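Local coordinates for protein 3',5'-cyclic-nucleotide phosphodiesterase 1 (Saccharomyces cerevisiae, PDB 4OJV) that is a two-zinc class-II cyclic-nucleotide phosphodiesterase of the metallo-beta-lactamase-like superfamily, built from two mixed beta sheets that pack face to face, at residues M1-L9 / F230-I239. Numbering follows the deposited sequence.
Sequences MVVFEITIL and FRDRKSKDCI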
loop_
_atom_site.group_PDB
_atom_site.type_symbol
_atom_site.label_atom_id
_atom_site.label_comp_id
_atom_site.label_asym_id
_atom_site.label_seq_id
_atom_site.Cartn_x
_atom_site.Cartn_y
_atom_site.Cartn_z
ATOM N N MET A 1 1.924 -6.191 35.573
ATOM C CA MET A 1 1.658 -7.491 34.883
ATOM C C MET A 1 1.870 -7.401 33.372
ATOM O O MET A 1 2.300 -8.374 32.747
ATOM C CB MET A 1 0.244 -7.995 35.193
ATOM C CG MET A 1 0.080 -8.572 36.593
ATOM S SD MET A 1 -1.602 -9.122 36.953
ATOM C CE MET A 1 -1.700 -10.626 35.983
ATOM N N VAL A 2 1.562 -6.238 32.796
ATOM C CA VAL A 2 1.771 -6.001 31.363
ATOM C C VAL A 2 3.258 -6.004 31.016
ATOM O O VAL A 2 4.070 -5.336 31.664
ATOM C CB VAL A 2 1.094 -4.695 30.891
ATOM C CG1 VAL A 2 1.570 -4.294 29.504
ATOM C CG2 VAL A 2 -0.418 -4.864 30.903
ATOM N N VAL A 3 3.591 -6.769 29.983
ATOM C CA VAL A 3 4.961 -6.966 29.537
ATOM C C VAL A 3 5.173 -6.416 28.125
ATOM O O VAL A 3 6.267 -5.953 27.807
ATOM C CB VAL A 3 5.340 -8.465 29.632
ATOM C CG1 VAL A 3 6.607 -8.803 28.862
ATOM C CG2 VAL A 3 5.513 -8.859 31.093
ATOM N N PHE A 4 4.134 -6.480 27.287
ATOM C CA PHE A 4 4.248 -6.118 25.867
ATOM C C PHE A 4 3.354 -4.952 25.493
ATOM O O PHE A 4 2.208 -4.874 25.939
ATOM C CB PHE A 4 3.857 -7.308 24.988
ATOM C CG PHE A 4 4.728 -8.522 25.164
ATOM C CD1 PHE A 4 5.948 -8.617 24.510
ATOM C CD2 PHE A 4 4.312 -9.583 25.963
ATOM C CE1 PHE A 4 6.748 -9.740 24.661
ATOM C CE2 PHE A 4 5.103 -10.713 26.116
ATOM C CZ PHE A 4 6.321 -10.794 25.463
ATOM N N GLU A 5 3.868 -4.074 24.636
ATOM C CA GLU A 5 3.043 -3.090 23.945
ATOM C C GLU A 5 3.016 -3.446 22.464
ATOM O O GLU A 5 4.072 -3.599 21.834
ATOM C CB GLU A 5 3.578 -1.670 24.129
ATOM C CG GLU A 5 3.469 -1.177 25.563
ATOM C CD GLU A 5 4.083 0.197 25.799
ATOM O OE1 GLU A 5 4.093 0.630 26.974
ATOM O OE2 GLU A 5 4.552 0.835 24.832
ATOM N N ILE A 6 1.810 -3.590 21.920
ATOM C CA ILE A 6 1.633 -3.966 20.519
ATOM C C ILE A 6 0.883 -2.850 19.811
ATOM O O ILE A 6 -0.279 -2.590 20.128
ATOM C CB ILE A 6 0.845 -5.284 20.359
ATOM C CG1 ILE A 6 1.492 -6.435 21.152
ATOM C CG2 ILE A 6 0.718 -5.630 18.878
ATOM C CD1 ILE A 6 0.746 -7.748 21.013
ATOM N N THR A 7 1.544 -2.183 18.868
ATOM C CA THR A 7 0.895 -1.149 18.074
ATOM C C THR A 7 0.354 -1.802 16.803
ATOM O O THR A 7 1.114 -2.374 16.025
ATOM C CB THR A 7 1.865 -0.020 17.684
ATOM O OG1 THR A 7 2.617 0.411 18.825
ATOM C CG2 THR A 7 1.090 1.160 17.120
ATOM N N ILE A 8 -0.951 -1.708 16.599
ATOM C CA ILE A 8 -1.578 -2.261 15.404
ATOM C C ILE A 8 -1.497 -1.229 14.286
ATOM O O ILE A 8 -2.265 -0.271 14.270
ATOM C CB ILE A 8 -3.046 -2.658 15.655
ATOM C CG1 ILE A 8 -3.174 -3.508 16.925
ATOM C CG2 ILE A 8 -3.613 -3.364 14.426
ATOM C CD1 ILE A 8 -2.537 -4.869 16.859
ATOM N N LEU A 9 -0.533 -1.387 13.381
ATOM C CA LEU A 9 -0.451 -0.484 12.233
ATOM C C LEU A 9 -1.419 -0.886 11.144
ATOM O O LEU A 9 -2.011 -0.028 10.484
ATOM C CB LEU A 9 0.970 -0.384 11.676
ATOM C CG LEU A 9 2.011 0.229 12.604
ATOM C CD1 LEU A 9 3.316 0.438 11.861
ATOM C CD2 LEU A 9 1.548 1.545 13.224
ATOM N N PHE A 230 7.126 -14.634 20.674
ATOM C CA PHE A 230 8.054 -13.721 21.343
ATOM C C PHE A 230 7.948 -13.950 22.837
ATOM O O PHE A 230 6.861 -13.863 23.395
ATOM C CB PHE A 230 7.774 -12.256 20.987
ATOM C CG PHE A 230 7.996 -11.943 19.535
ATOM C CD1 PHE A 230 6.968 -12.102 18.606
ATOM C CD2 PHE A 230 9.251 -11.543 19.083
ATOM C CE1 PHE A 230 7.188 -11.833 17.264
ATOM C CE2 PHE A 230 9.474 -11.275 17.740
ATOM C CZ PHE A 230 8.439 -11.430 16.834
ATOM N N ARG A 231 9.084 -14.243 23.467
ATOM C CA ARG A 231 9.117 -14.519 24.901
ATOM C C ARG A 231 10.017 -13.530 25.621
ATOM O O ARG A 231 11.197 -13.403 25.291
ATOM C CB ARG A 231 9.586 -15.947 25.163
ATOM C CG ARG A 231 9.780 -16.263 26.648
ATOM C CD ARG A 231 9.961 -17.752 26.896
ATOM N NE ARG A 231 11.127 -18.254 26.184
ATOM C CZ ARG A 231 11.240 -19.476 25.681
ATOM N NH1 ARG A 231 10.251 -20.356 25.823
ATOM N NH2 ARG A 231 12.352 -19.819 25.037
ATOM N N ASP A 232 9.455 -12.825 26.596
ATOM C CA ASP A 232 10.260 -11.981 27.466
ATOM C C ASP A 232 10.996 -12.886 28.448
ATOM O O ASP A 232 10.361 -13.594 29.225
ATOM C CB ASP A 232 9.377 -11.009 28.233
ATOM C CG ASP A 232 10.158 -10.186 29.218
ATOM O OD1 ASP A 232 11.139 -9.558 28.799
ATOM O OD2 ASP A 232 9.801 -10.190 30.408
ATOM N N ARG A 233 12.325 -12.867 28.419
ATOM C CA ARG A 233 13.083 -13.814 29.233
ATOM C C ARG A 233 12.927 -13.633 30.734
ATOM O O ARG A 233 12.884 -14.622 31.467
ATOM C CB ARG A 233 14.546 -13.853 28.818
ATOM C CG ARG A 233 14.759 -14.646 27.540
ATOM C CD ARG A 233 16.230 -14.931 27.311
ATOM N NE ARG A 233 16.996 -13.693 27.182
ATOM C CZ ARG A 233 17.162 -13.017 26.050
ATOM N NH1 ARG A 233 16.615 -13.448 24.925
ATOM N NH2 ARG A 233 17.885 -11.903 26.048
ATOM N N LYS A 234 12.790 -12.390 31.183
ATOM C CA LYS A 234 12.668 -12.129 32.625
ATOM C C LYS A 234 11.352 -12.649 33.201
ATOM O O LYS A 234 11.348 -13.441 34.150
ATOM C CB LYS A 234 12.817 -10.636 32.935
ATOM C CG LYS A 234 12.715 -10.306 34.421
ATOM C CD LYS A 234 12.798 -8.812 34.684
ATOM C CE LYS A 234 12.884 -8.525 36.176
ATOM N NZ LYS A 234 13.009 -7.069 36.458
ATOM N N SER A 235 10.244 -12.195 32.619
ATOM C CA SER A 235 8.908 -12.530 33.103
ATOM C C SER A 235 8.441 -13.906 32.651
ATOM O O SER A 235 7.539 -14.486 33.258
ATOM C CB SER A 235 7.898 -11.477 32.643
ATOM O OG SER A 235 7.682 -11.581 31.241
ATOM N N LYS A 236 9.030 -14.406 31.565
ATOM C CA LYS A 236 8.586 -15.636 30.892
ATOM C C LYS A 236 7.251 -15.454 30.155
ATOM O O LYS A 236 6.713 -16.405 29.597
ATOM C CB LYS A 236 8.549 -16.855 31.841
ATOM C CG LYS A 236 9.858 -17.132 32.574
ATOM C CD LYS A 236 11.013 -17.392 31.623
ATOM C CE LYS A 236 12.322 -17.551 32.381
ATOM N NZ LYS A 236 13.485 -17.329 31.481
ATOM N N ASP A 237 6.726 -14.234 30.156
ATOM C CA ASP A 237 5.509 -13.947 29.390
ATOM C C ASP A 237 5.772 -13.975 27.889
ATOM O O ASP A 237 6.841 -13.573 27.421
ATOM C CB ASP A 237 4.909 -12.600 29.778
ATOM C CG ASP A 237 4.158 -12.636 31.100
ATOM O OD1 ASP A 237 4.075 -13.704 31.751
ATOM O OD2 ASP A 237 3.643 -11.565 31.477
ATOM N N CYS A 238 4.783 -14.466 27.147
ATOM C CA CYS A 238 4.882 -14.625 25.704
ATOM C C CYS A 238 3.679 -14.054 24.982
ATOM O O CYS A 238 2.566 -14.008 25.519
ATOM C CB CYS A 238 4.949 -16.101 25.329
ATOM S SG CYS A 238 6.313 -17.001 26.073
ATOM N N ILE A 239 3.910 -13.651 23.737
ATOM C CA ILE A 239 2.829 -13.409 22.793
ATOM C C ILE A 239 3.106 -14.219 21.531
ATOM O O ILE A 239 4.257 -14.501 21.203
ATOM C CB ILE A 239 2.649 -11.909 22.460
ATOM C CG1 ILE A 239 3.979 -11.290 21.996
ATOM C CG2 ILE A 239 2.018 -11.164 23.634
ATOM C CD1 ILE A 239 3.863 -9.887 21.445
#
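Phe4 lays its ring on the side chain of Ile239, with CG1 of Ile239 4.0 Å from the centroid of the Phe4 ring and only 4° off its normal, a CH-pi contact over the middle of the face. Around that point, Ile239 CG2 approaches Phe4 CD2 at 3.6 Å and Ile239 CD1 lies against Phe4 CD1, so the branched side chain spreads under much of one face. CG1 of Ile239 comes under the ring because it sits between the backbone N and the carbonyl carbon (chi1 53°). The CD1 methyl of Ile239 then continues to Ile6, where the two CD1 atoms meet tip to tip at 3.8 Å. The opposite face of the Phe4 ring carries CG1 of its neighbour Val3, offset toward the rim. At the ring edge, Phe4 CZ comes within 3.4 Å of the backbone O of Asp237, an oxygen already used by Asp232 N in the hairpin of strands 222-232 and 238-242.

Val3 meets the turn of that hairpin. Its CG1 packs on Asp232 CB at 3.6 Å, while CG2 touches Ser235 OG and Asp237 OD2. Asp232 and Ser235 are tied together within the turn: Asp232 OD2 accepts Ser235 N from above the carboxylate plane, an Asx motif, and also takes Ser235 OG, at 2.7 Å, on its anti lone pair. Ser235 OG in turn accepts from Asp237 N in an ST turn. Further out, Asp237 OD2 forms a salt bridge with Lys274 and OD1 a hydrogen bond with His272, and Trp204 packs edge-to-face with Phe4.

The contact thus joins strand 4-8, and Val3 just before it, to the hairpin, between the two central sheets of the alpha-beta/beta-alpha sandwich. Cohesion between the segments is largely apolar, whereas polar atoms beside Val3 find partners within the turn or, for Asp237, in Lys274 and His272 outside the hairpin.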